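Local coordinates for cellulose-binding protein (Saccharophagus degradans, PDB 2YHG) that probably hydrolyses glycosyl compounds in carbohydrate metabolism, this chain being the C-terminal part of a longer polysaccharide-binding protein, with a nucleoside hydrolase-like domain, at residues L51-E56 / A247-A252; H332-V337 / L426-R431; L359-S364 / Y374-Y379. All coordinates share one frame; numbering follows the deposited sequence.

Contact 1 of 3, residues L51-E56 / A247-A252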
loop_
_atom_site.group_PDB
_atom_site.type_symbol
_atom_site.label_atom_id
_atom_site.label_comp_id
_atom_site.label_asym_id
_atom_site.label_seq_id
_atom_site.Cartn_x
_atom_site.Cartn_y
_atom_site.Cartn_z
ATOM N N LEU A 51 -5.523 -10.197 1.100
ATOM C CA LEU A 51 -5.663 -11.418 0.303
ATOM C C LEU A 51 -6.663 -11.278 -0.830
ATOM O O LEU A 51 -6.393 -11.748 -1.930
ATOM C CB LEU A 51 -5.947 -12.612 1.193
ATOM C CG LEU A 51 -4.769 -13.017 2.091
ATOM C CD1 LEU A 51 -5.268 -14.083 3.058
ATOM C CD2 LEU A 51 -3.614 -13.511 1.303
ATOM N N VAL A 52 -7.794 -10.640 -0.595
ATOM C CA VAL A 52 -8.769 -10.478 -1.687
ATOM C C VAL A 52 -8.360 -9.388 -2.672
ATOM O O VAL A 52 -8.951 -9.283 -3.744
ATOM C CB VAL A 52 -10.220 -10.305 -1.193
ATOM C CG1 VAL A 52 -10.660 -11.498 -0.360
ATOM C CG2 VAL A 52 -10.438 -8.972 -0.470
ATOM N N MET A 53 -7.333 -8.621 -2.324
ATOM C CA MET A 53 -6.672 -7.654 -3.212
ATOM C C MET A 53 -5.390 -8.223 -3.836
ATOM O O MET A 53 -4.714 -7.500 -4.563
ATOM C CB MET A 53 -6.323 -6.343 -2.423
ATOM C CG MET A 53 -7.561 -5.571 -1.954
ATOM S SD MET A 53 -7.173 -4.063 -1.069
ATOM C CE MET A 53 -6.637 -3.029 -2.425
ATOM N N ALA A 54 -5.041 -9.466 -3.542
ATOM C CA ALA A 54 -3.672 -9.926 -3.801
ATOM C C ALA A 54 -3.331 -10.035 -5.281
ATOM O O ALA A 54 -2.175 -10.044 -5.658
ATOM C CB ALA A 54 -3.381 -11.236 -3.084
ATOM N N ASN A 55 -4.337 -10.141 -6.142
ATOM C CA ASN A 55 -4.100 -10.131 -7.577
ATOM C C ASN A 55 -3.453 -8.826 -8.065
ATOM O O ASN A 55 -2.889 -8.791 -9.158
ATOM C CB ASN A 55 -5.421 -10.329 -8.339
ATOM C CG ASN A 55 -6.316 -9.115 -8.218
ATOM O OD1 ASN A 55 -6.752 -8.782 -7.109
ATOM N ND2 ASN A 55 -6.566 -8.424 -9.335
ATOM N N GLU A 56 -3.543 -7.755 -7.281
ATOM C CA GLU A 56 -3.010 -6.452 -7.658
ATOM C C GLU A 56 -1.558 -6.256 -7.253
ATOM O O GLU A 56 -1.002 -5.202 -7.586
ATOM C CB GLU A 56 -3.833 -5.315 -6.994
ATOM C CG GLU A 56 -5.321 -5.378 -7.256
ATOM C CD GLU A 56 -5.739 -5.214 -8.707
ATOM O OE1 GLU A 56 -4.943 -4.696 -9.548
ATOM O OE2 GLU A 56 -6.944 -5.469 -8.981
ATOM N N ALA A 247 -0.633 0.348 4.994
ATOM C CA ALA A 247 0.663 -0.200 4.618
ATOM C C ALA A 247 0.622 -1.095 3.385
ATOM O O ALA A 247 1.689 -1.384 2.824
ATOM C CB ALA A 247 1.269 -0.936 5.793
ATOM N N PHE A 248 -0.535 -1.545 2.940
ATOM C CA PHE A 248 -0.643 -2.067 1.579
ATOM C C PHE A 248 -1.510 -1.240 0.665
ATOM O O PHE A 248 -1.296 -1.293 -0.550
ATOM C CB PHE A 248 -1.050 -3.560 1.490
ATOM C CG PHE A 248 -2.331 -3.897 2.155
ATOM C CD1 PHE A 248 -2.362 -4.211 3.508
ATOM C CD2 PHE A 248 -3.517 -4.006 1.430
ATOM C CE1 PHE A 248 -3.545 -4.568 4.126
ATOM C CE2 PHE A 248 -4.707 -4.304 2.061
ATOM C CZ PHE A 248 -4.703 -4.615 3.413
ATOM N N LEU A 249 -2.432 -0.433 1.156
ATOM C CA LEU A 249 -3.186 0.411 0.237
ATOM C C LEU A 249 -2.254 1.389 -0.468
ATOM O O LEU A 249 -2.562 1.820 -1.595
ATOM C CB LEU A 249 -4.308 1.179 0.943
ATOM C CG LEU A 249 -5.373 0.330 1.612
ATOM C CD1 LEU A 249 -6.493 1.263 2.105
ATOM C CD2 LEU A 249 -5.905 -0.749 0.671
ATOM N N HIS A 250 -1.134 1.754 0.136
ATOM C CA HIS A 250 -0.144 2.634 -0.498
ATOM C C HIS A 250 0.258 2.099 -1.880
ATOM O O HIS A 250 0.522 2.913 -2.779
ATOM C CB HIS A 250 1.058 2.718 0.447
ATOM C CG HIS A 250 2.070 3.723 0.030
ATOM N ND1 HIS A 250 1.741 5.021 -0.251
ATOM C CD2 HIS A 250 3.412 3.587 -0.119
ATOM C CE1 HIS A 250 2.856 5.636 -0.600
ATOM N NE2 HIS A 250 3.890 4.804 -0.514
ATOM N N MET A 251 0.332 0.783 -2.030
ATOM C CA MET A 251 0.799 0.119 -3.220
ATOM C C MET A 251 -0.321 -0.504 -4.054
ATOM O O MET A 251 -0.039 -1.291 -4.955
ATOM C CB MET A 251 1.866 -0.926 -2.893
ATOM C CG MET A 251 2.931 -0.466 -1.909
ATOM S SD MET A 251 2.393 -0.912 -0.214
ATOM C CE MET A 251 3.774 -0.433 0.777
ATOM N N ALA A 252 -1.570 -0.171 -3.783
ATOM C CA ALA A 252 -2.704 -0.828 -4.400
ATOM C C ALA A 252 -2.960 -0.396 -5.835
ATOM O O ALA A 252 -3.709 -1.090 -6.527
ATOM C CB ALA A 252 -3.951 -0.584 -3.579
HETATM O O HOH W 1 0.797 -3.405 -6.619
#
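M53 is the bump of this contact, and F248, L249 and A252 form the hollow that takes it. Its chain leaves the backbone extended as far as the sulfur, then bends at the last torsion (chi3 74°), which turns the methyl in among the apolar groups opposite. There CE rests 3.8 Å from CB of A252 and 3.9 Å from CD2 of L249. The start of the L249 side chain heads away from M53, but the CD2 branch returns to form one wall. The other wall is aromatic: SD of M53 lies in the plane of the F248 ring, beyond its edge and 4.0 Å from CE2, a Met-aromatic contact. This joins the end of helix 42-52 to the last part of helix 246-249 in the nucleoside hydrolase-like domain, where helix 42-52 is the helical arm of a beta-alpha-beta crossover between the parallel strands 30-35 and 58-64. F248 also packs on S46, R49 and Q50 of that helix and lies close to W151 of a calcium site. A type I turn from L249 to A252 brings both residues round to the methyl. Further along, CB of E56 approaches O of A252 at 4.3 Å, while its carboxylate turns to a salt bridge with R318. One water bridges the two backbones, donating to O of E56 (2.7 Å) and to O of M251 (2.8 Å).

Contact 2 of 3, residues H332-V337 / L426-R431; sequences HHPVPV and LYAYRR. With CA (calcium ion), chain D.
L426 and H333 make the aromatic part of this contact. Methyl CD1 of L426 sits 4.0 Å above the centre of the H333 imidazole, only 2° off the ring normal, a CH-pi arrangement. In H333, chi1 of -50° swings the ring over to L426 and chi2 of 71° turns its face to CD1; O of Y427 lies in the ring plane at its edge, 3.7 Å from CD2 of H333. NE2 of H333 is hydrogen-bonded to OD1 of D314, which probably fixes the ring's rotation.

Apolar packing follows down the strand. CD of P334 lies 4.0 Å from CB of L426, and CB of A428 touches the P336 ring at CG (3.7 Å) and, more loosely, CG of P334.

The polar elements look elsewhere. H332 O binds calcium at 2.4 Å, in a site completed by N331, D366, D368, D370 and D420.

The loop 332-337 runs about 22° from the direction of 426-430, alongside strand 427-436 of the C-terminal domain's mixed sheet. P334 and P336 bring no backbone N-H, and the segments meet through apolar and CH-pi touches without a direct hydrogen bond. This is consistent with a loop held by packing, while the calcium anchors H332 O at one end.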
loop_
_atom_site.group_PDB
_atom_site.type_symbol
_atom_site.label_atom_id
_atom_site.label_comp_id
_atom_site.label_asym_id
_atom_site.label_seq_id
_atom_site.Cartn_x
_atom_site.Cartn_y
_atom_site.Cartn_z
ATOM N N HIS A 332 -16.690 -5.681 -11.472
ATOM C CA HIS A 332 -15.249 -5.561 -11.671
ATOM C C HIS A 332 -14.861 -4.145 -12.100
ATOM O O HIS A 332 -15.673 -3.405 -12.667
ATOM C CB HIS A 332 -14.774 -6.586 -12.684
ATOM C CG HIS A 332 -15.291 -7.956 -12.378
ATOM N ND1 HIS A 332 -16.545 -8.353 -12.779
ATOM C CD2 HIS A 332 -14.819 -8.948 -11.586
ATOM C CE1 HIS A 332 -16.822 -9.534 -12.251
ATOM N NE2 HIS A 332 -15.787 -9.928 -11.535
ATOM N N HIS A 333 -13.634 -3.762 -11.809
ATOM C CA HIS A 333 -13.211 -2.380 -11.959
ATOM C C HIS A 333 -13.188 -1.936 -13.417
ATOM O O HIS A 333 -12.774 -2.698 -14.292
ATOM C CB HIS A 333 -11.868 -2.148 -11.324
ATOM C CG HIS A 333 -11.782 -2.662 -9.929
ATOM N ND1 HIS A 333 -11.745 -4.003 -9.617
ATOM C CD2 HIS A 333 -11.749 -1.990 -8.761
ATOM C CE1 HIS A 333 -11.658 -4.130 -8.302
ATOM N NE2 HIS A 333 -11.700 -2.920 -7.755
ATOM N N PRO A 334 -13.479 -0.654 -13.652
ATOM C CA PRO A 334 -13.276 -0.115 -14.994
ATOM C C PRO A 334 -11.787 0.003 -15.304
ATOM O O PRO A 334 -10.930 -0.059 -14.410
ATOM C CB PRO A 334 -13.942 1.246 -14.924
ATOM C CG PRO A 334 -14.021 1.599 -13.488
ATOM C CD PRO A 334 -14.053 0.339 -12.721
ATOM N N VAL A 335 -11.499 0.126 -16.595
ATOM C CA VAL A 335 -10.161 0.039 -17.134
ATOM C C VAL A 335 -9.813 1.368 -17.835
ATOM O O VAL A 335 -10.398 1.704 -18.872
ATOM C CB VAL A 335 -10.043 -1.121 -18.113
ATOM C CG1 VAL A 335 -8.645 -1.091 -18.740
ATOM C CG2 VAL A 335 -10.331 -2.453 -17.400
ATOM N N PRO A 336 -8.906 2.159 -17.256
ATOM C CA PRO A 336 -8.643 3.468 -17.855
ATOM C C PRO A 336 -7.717 3.389 -19.049
ATOM O O PRO A 336 -6.750 2.631 -19.056
ATOM C CB PRO A 336 -7.915 4.252 -16.764
ATOM C CG PRO A 336 -8.021 3.488 -15.589
ATOM C CD PRO A 336 -8.318 2.054 -15.916
ATOM N N VAL A 337 -7.959 4.271 -20.008
ATOM C CA VAL A 337 -7.037 4.561 -21.101
ATOM C C VAL A 337 -6.992 6.069 -21.256
ATOM O O VAL A 337 -8.043 6.690 -21.169
ATOM C CB VAL A 337 -7.527 3.891 -22.412
ATOM C CG1 VAL A 337 -6.641 4.303 -23.582
ATOM C CG2 VAL A 337 -7.580 2.361 -22.240
ATOM N N LEU A 426 -17.435 0.848 -8.803
ATOM C CA LEU A 426 -16.010 0.648 -8.686
ATOM C C LEU A 426 -15.242 1.724 -9.447
ATOM O O LEU A 426 -15.671 2.253 -10.471
ATOM C CB LEU A 426 -15.606 -0.744 -9.151
ATOM C CG LEU A 426 -16.026 -1.872 -8.225
ATOM C CD1 LEU A 426 -15.688 -3.195 -8.845
ATOM C CD2 LEU A 426 -15.342 -1.715 -6.850
ATOM N N TYR A 427 -14.057 2.021 -8.919
ATOM C CA TYR A 427 -13.237 3.139 -9.367
ATOM C C TYR A 427 -11.945 2.653 -9.984
ATOM O O TYR A 427 -11.415 1.598 -9.634
ATOM C CB TYR A 427 -12.934 4.076 -8.198
ATOM C CG TYR A 427 -14.156 4.783 -7.639
ATOM C CD1 TYR A 427 -15.099 4.120 -6.834
ATOM C CD2 TYR A 427 -14.384 6.111 -7.906
ATOM C CE1 TYR A 427 -16.199 4.787 -6.334
ATOM C CE2 TYR A 427 -15.478 6.774 -7.427
ATOM C CZ TYR A 427 -16.348 6.135 -6.582
ATOM O OH TYR A 427 -17.470 6.811 -6.141
ATOM N N ALA A 428 -11.386 3.490 -10.845
ATOM C CA ALA A 428 -10.031 3.304 -11.342
ATOM C C ALA A 428 -9.413 4.665 -11.610
ATOM O O ALA A 428 -10.114 5.679 -11.659
ATOM C CB ALA A 428 -10.002 2.450 -12.603
ATOM N N TYR A 429 -8.091 4.691 -11.726
ATOM C CA TYR A 429 -7.346 5.943 -11.749
ATOM C C TYR A 429 -6.302 5.950 -12.830
ATOM O O TYR A 429 -5.640 4.949 -13.075
ATOM C CB TYR A 429 -6.613 6.125 -10.412
ATOM C CG TYR A 429 -7.511 6.075 -9.205
ATOM C CD1 TYR A 429 -8.313 7.134 -8.867
ATOM C CD2 TYR A 429 -7.614 4.914 -8.433
ATOM C CE1 TYR A 429 -9.153 7.062 -7.766
ATOM C CE2 TYR A 429 -8.410 4.850 -7.317
ATOM C CZ TYR A 429 -9.172 5.928 -6.991
ATOM O OH TYR A 429 -9.945 5.866 -5.840
ATOM N N ARG A 430 -6.038 7.147 -13.367
ATOM C CA ARG A 430 -4.808 7.417 -14.093
ATOM C C ARG A 430 -4.318 8.817 -13.760
ATOM O O ARG A 430 -4.982 9.796 -14.084
ATOM C CB ARG A 430 -4.969 7.296 -15.605
ATOM C CG ARG A 430 -3.680 7.624 -16.366
ATOM C CD ARG A 430 -2.652 6.504 -16.229
ATOM N NE ARG A 430 -3.174 5.259 -16.806
ATOM C CZ ARG A 430 -3.373 5.055 -18.112
ATOM N NH1 ARG A 430 -2.831 5.855 -19.011
ATOM N NH2 ARG A 430 -4.030 3.990 -18.541
ATOM N N ARG A 431 -3.160 8.916 -13.132
ATOM C CA ARG A 431 -2.480 10.164 -12.948
ATOM C C ARG A 431 -1.618 10.485 -14.143
ATOM O O ARG A 431 -0.882 9.647 -14.633
ATOM C CB ARG A 431 -1.625 10.137 -11.670
ATOM C CG ARG A 431 -1.046 11.515 -11.325
ATOM C CD ARG A 431 -0.068 11.466 -10.161
ATOM N NE ARG A 431 -0.709 10.899 -8.981
ATOM C CZ ARG A 431 -0.722 11.397 -7.749
ATOM N NH1 ARG A 431 -0.196 12.562 -7.453
ATOM N NH2 ARG A 431 -1.275 10.663 -6.804
HETATM CA CA CA D . -17.686 -2.687 -13.667
#

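Contact 3 of 3, residues L359-S364 / Y374-Y379. With EDO (1,2-ethanediol), chain K.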
loop_
_atom_site.group_PDB
_atom_site.type_symbol
_atom_site.label_atom_id
_atom_site.label_comp_id
_atom_site.label_asym_id
_atom_site.label_seq_id
_atom_site.Cartn_x
_atom_site.Cartn_y
_atom_site.Cartn_z
ATOM N N LEU A 359 -6.388 15.676 -22.825
ATOM C CA LEU A 359 -6.305 14.369 -22.165
ATOM C C LEU A 359 -7.634 13.670 -22.398
ATOM O O LEU A 359 -8.666 14.122 -21.937
ATOM C CB LEU A 359 -6.022 14.515 -20.669
ATOM C CG LEU A 359 -4.701 15.185 -20.276
ATOM C CD1 LEU A 359 -4.642 15.389 -18.755
ATOM C CD2 LEU A 359 -3.491 14.441 -20.784
ATOM N N ASP A 360 -7.584 12.602 -23.174
ATOM C CA ASP A 360 -8.782 11.956 -23.670
ATOM C C ASP A 360 -8.846 10.529 -23.147
ATOM O O ASP A 360 -7.997 9.722 -23.491
ATOM C CB ASP A 360 -8.741 11.963 -25.211
ATOM C CG ASP A 360 -9.994 11.473 -25.840
ATOM O OD1 ASP A 360 -10.910 11.005 -25.133
ATOM O OD2 ASP A 360 -10.042 11.557 -27.087
ATOM N N ALA A 361 -9.836 10.268 -22.297
ATOM C CA ALA A 361 -10.022 8.961 -21.702
ATOM C C ALA A 361 -11.004 8.091 -22.478
ATOM O O ALA A 361 -11.387 7.012 -21.982
ATOM C CB ALA A 361 -10.478 9.108 -20.246
ATOM N N SER A 362 -11.408 8.499 -23.670
ATOM C CA SER A 362 -12.174 7.589 -24.543
ATOM C C SER A 362 -11.391 6.239 -24.750
ATOM O O SER A 362 -10.247 6.148 -24.958
ATOM C CB SER A 362 -12.437 8.318 -25.896
ATOM O OG SER A 362 -13.070 9.524 -25.669
ATOM N N GLY A 363 -12.015 5.093 -24.950
ATOM C CA GLY A 363 -11.025 4.023 -24.939
ATOM C C GLY A 363 -11.147 3.172 -23.680
ATOM O O GLY A 363 -10.597 2.077 -23.555
ATOM N N SER A 364 -11.276 4.079 -22.544
ATOM C CA SER A 364 -11.533 3.441 -21.264
ATOM C C SER A 364 -12.712 2.491 -21.460
ATOM O O SER A 364 -13.558 2.708 -22.317
ATOM C CB SER A 364 -11.858 4.478 -20.198
ATOM O OG SER A 364 -10.775 5.365 -19.922
ATOM N N TYR A 374 -16.508 10.007 -15.846
ATOM C CA TYR A 374 -15.167 10.493 -15.943
ATOM C C TYR A 374 -15.084 11.739 -15.100
ATOM O O TYR A 374 -15.914 12.644 -15.243
ATOM C CB TYR A 374 -14.839 10.835 -17.405
ATOM C CG TYR A 374 -15.045 9.704 -18.371
ATOM C CD1 TYR A 374 -16.297 9.449 -18.911
ATOM C CD2 TYR A 374 -13.986 8.923 -18.802
ATOM C CE1 TYR A 374 -16.493 8.373 -19.790
ATOM C CE2 TYR A 374 -14.178 7.875 -19.663
ATOM C CZ TYR A 374 -15.416 7.583 -20.153
ATOM O OH TYR A 374 -15.551 6.573 -21.089
ATOM N N SER A 375 -14.030 11.834 -14.274
ATOM C CA SER A 375 -13.796 13.029 -13.493
ATOM C C SER A 375 -12.303 13.379 -13.489
ATOM O O SER A 375 -11.495 12.610 -12.974
ATOM C CB SER A 375 -14.290 12.814 -12.077
ATOM O OG SER A 375 -14.166 13.988 -11.304
ATOM N N TRP A 376 -11.968 14.559 -14.014
ATOM C CA TRP A 376 -10.597 15.033 -14.067
ATOM C C TRP A 376 -10.377 16.062 -12.987
ATOM O O TRP A 376 -11.186 16.994 -12.866
ATOM C CB TRP A 376 -10.304 15.660 -15.426
ATOM C CG TRP A 376 -10.451 14.704 -16.566
ATOM C CD1 TRP A 376 -11.572 14.497 -17.336
ATOM C CD2 TRP A 376 -9.420 13.915 -17.138
ATOM N NE1 TRP A 376 -11.287 13.645 -18.342
ATOM C CE2 TRP A 376 -9.979 13.259 -18.247
ATOM C CE3 TRP A 376 -8.089 13.674 -16.801
ATOM C CZ2 TRP A 376 -9.241 12.404 -19.044
ATOM C CZ3 TRP A 376 -7.356 12.823 -17.590
ATOM C CH2 TRP A 376 -7.928 12.191 -18.696
ATOM N N SER A 377 -9.262 15.967 -12.272
ATOM C CA SER A 377 -8.965 16.905 -11.225
ATOM C C SER A 377 -7.498 17.291 -11.205
ATOM O O SER A 377 -6.633 16.557 -11.681
ATOM C CB SER A 377 -9.374 16.323 -9.860
ATOM O OG SER A 377 -8.643 15.154 -9.600
ATOM N N HIS A 378 -7.216 18.488 -10.710
ATOM C CA HIS A 378 -5.858 18.929 -10.445
ATOM C C HIS A 378 -5.457 18.546 -9.030
ATOM O O HIS A 378 -6.033 19.060 -8.046
ATOM C CB HIS A 378 -5.762 20.457 -10.599
ATOM C CG HIS A 378 -4.407 20.969 -10.264
ATOM N ND1 HIS A 378 -4.196 22.183 -9.655
ATOM C CD2 HIS A 378 -3.181 20.417 -10.435
ATOM C CE1 HIS A 378 -2.908 22.320 -9.408
ATOM N NE2 HIS A 378 -2.264 21.253 -9.859
ATOM N N TYR A 379 -4.488 17.654 -8.899
ATOM C CA TYR A 379 -4.042 17.193 -7.561
ATOM C C TYR A 379 -2.932 18.106 -7.084
ATOM O O TYR A 379 -1.750 17.765 -6.994
ATOM C CB TYR A 379 -3.606 15.733 -7.670
ATOM C CG TYR A 379 -3.580 14.981 -6.350
ATOM C CD1 TYR A 379 -3.692 15.612 -5.117
ATOM C CD2 TYR A 379 -3.456 13.622 -6.343
ATOM C CE1 TYR A 379 -3.694 14.899 -3.945
ATOM C CE2 TYR A 379 -3.480 12.890 -5.185
ATOM C CZ TYR A 379 -3.581 13.533 -3.974
ATOM O OH TYR A 379 -3.574 12.775 -2.828
HETATM C C1 EDO K . -8.522 13.814 -6.521
HETATM O O1 EDO K . -9.427 14.517 -5.662
HETATM C C2 EDO K . -7.125 14.415 -6.540
HETATM O O2 EDO K . -7.167 15.702 -7.139
HETATM O O HOH W 2 -14.562 5.065 -23.251
#
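W376 lies against L359 and A361 in the interior between two sheets, the arrangement of a beta sandwich: strand 356-360 belongs to the antiparallel sheet and strand 372-378 to the edge of the mixed one. The fold and the sequence around these residues are consistent with a PKD-like, immunoglobulin-type domain. CB of L359 approaches CH2 of the indole at 3.6 Å, and O of L359 stands 3.4 Å from CZ2. From the other residue, CB of A361 meets CZ2 at 3.7 Å and also touches CD2 of Y374 at 3.8 Å, so one small methyl fills the angle between two large rings. CG of W376 is anti to the carbonyl carbon (chi1 -61°), and the indole stands across its CB-CG bond (chi2 93°), a posture that extends the six-membered ring toward the facing strand.

The next shell fixes these groups. NE1 of W376 gives its hydrogen to O of S396, which should restrict the indole's rotation. Around A361 the chain turns: OD1 of D360 accepts from N of S362, an Asx turn, and also from OG of S362 at 2.7 Å. O of A361 is gripped twice, by N and OG of S364, the latter in the carbonyl plane. G363, with phi 109°, occupies backbone angles suited to glycine. A water joins OH of Y374, 2.8 Å away, to O of S364. Just past the strand's end, a 1,2-ethanediol, probably from the crystallisation liquor, is hydrogen-bonded through O2 to OG of S377 and lays C2 over one face of Y379, 3.6 Å from CG.

Followed from the N terminus, the chain first meets itself at contact 1, which closes a loop of 190 residues and brings 247-252 back to the end of helix 42-52 and the residues after it, within the nucleoside hydrolase-like domain. Only afterwards does contact 2 open, in the linking loop after helix 308-323, so these two stand in series, with centres about 15 Å apart. Contact 2 closes 88 residues later on strand 427-436, and contact 3, closing a short loop within the sandwich, nests inside it. The nested pair touch directly: N of V337 lies 3.0 Å from OG of S364, a probable hydrogen bond. Contact 2 thus ties the loop that enters the C-terminal domain to its last strand, and contact 3 joins that domain's two sheets.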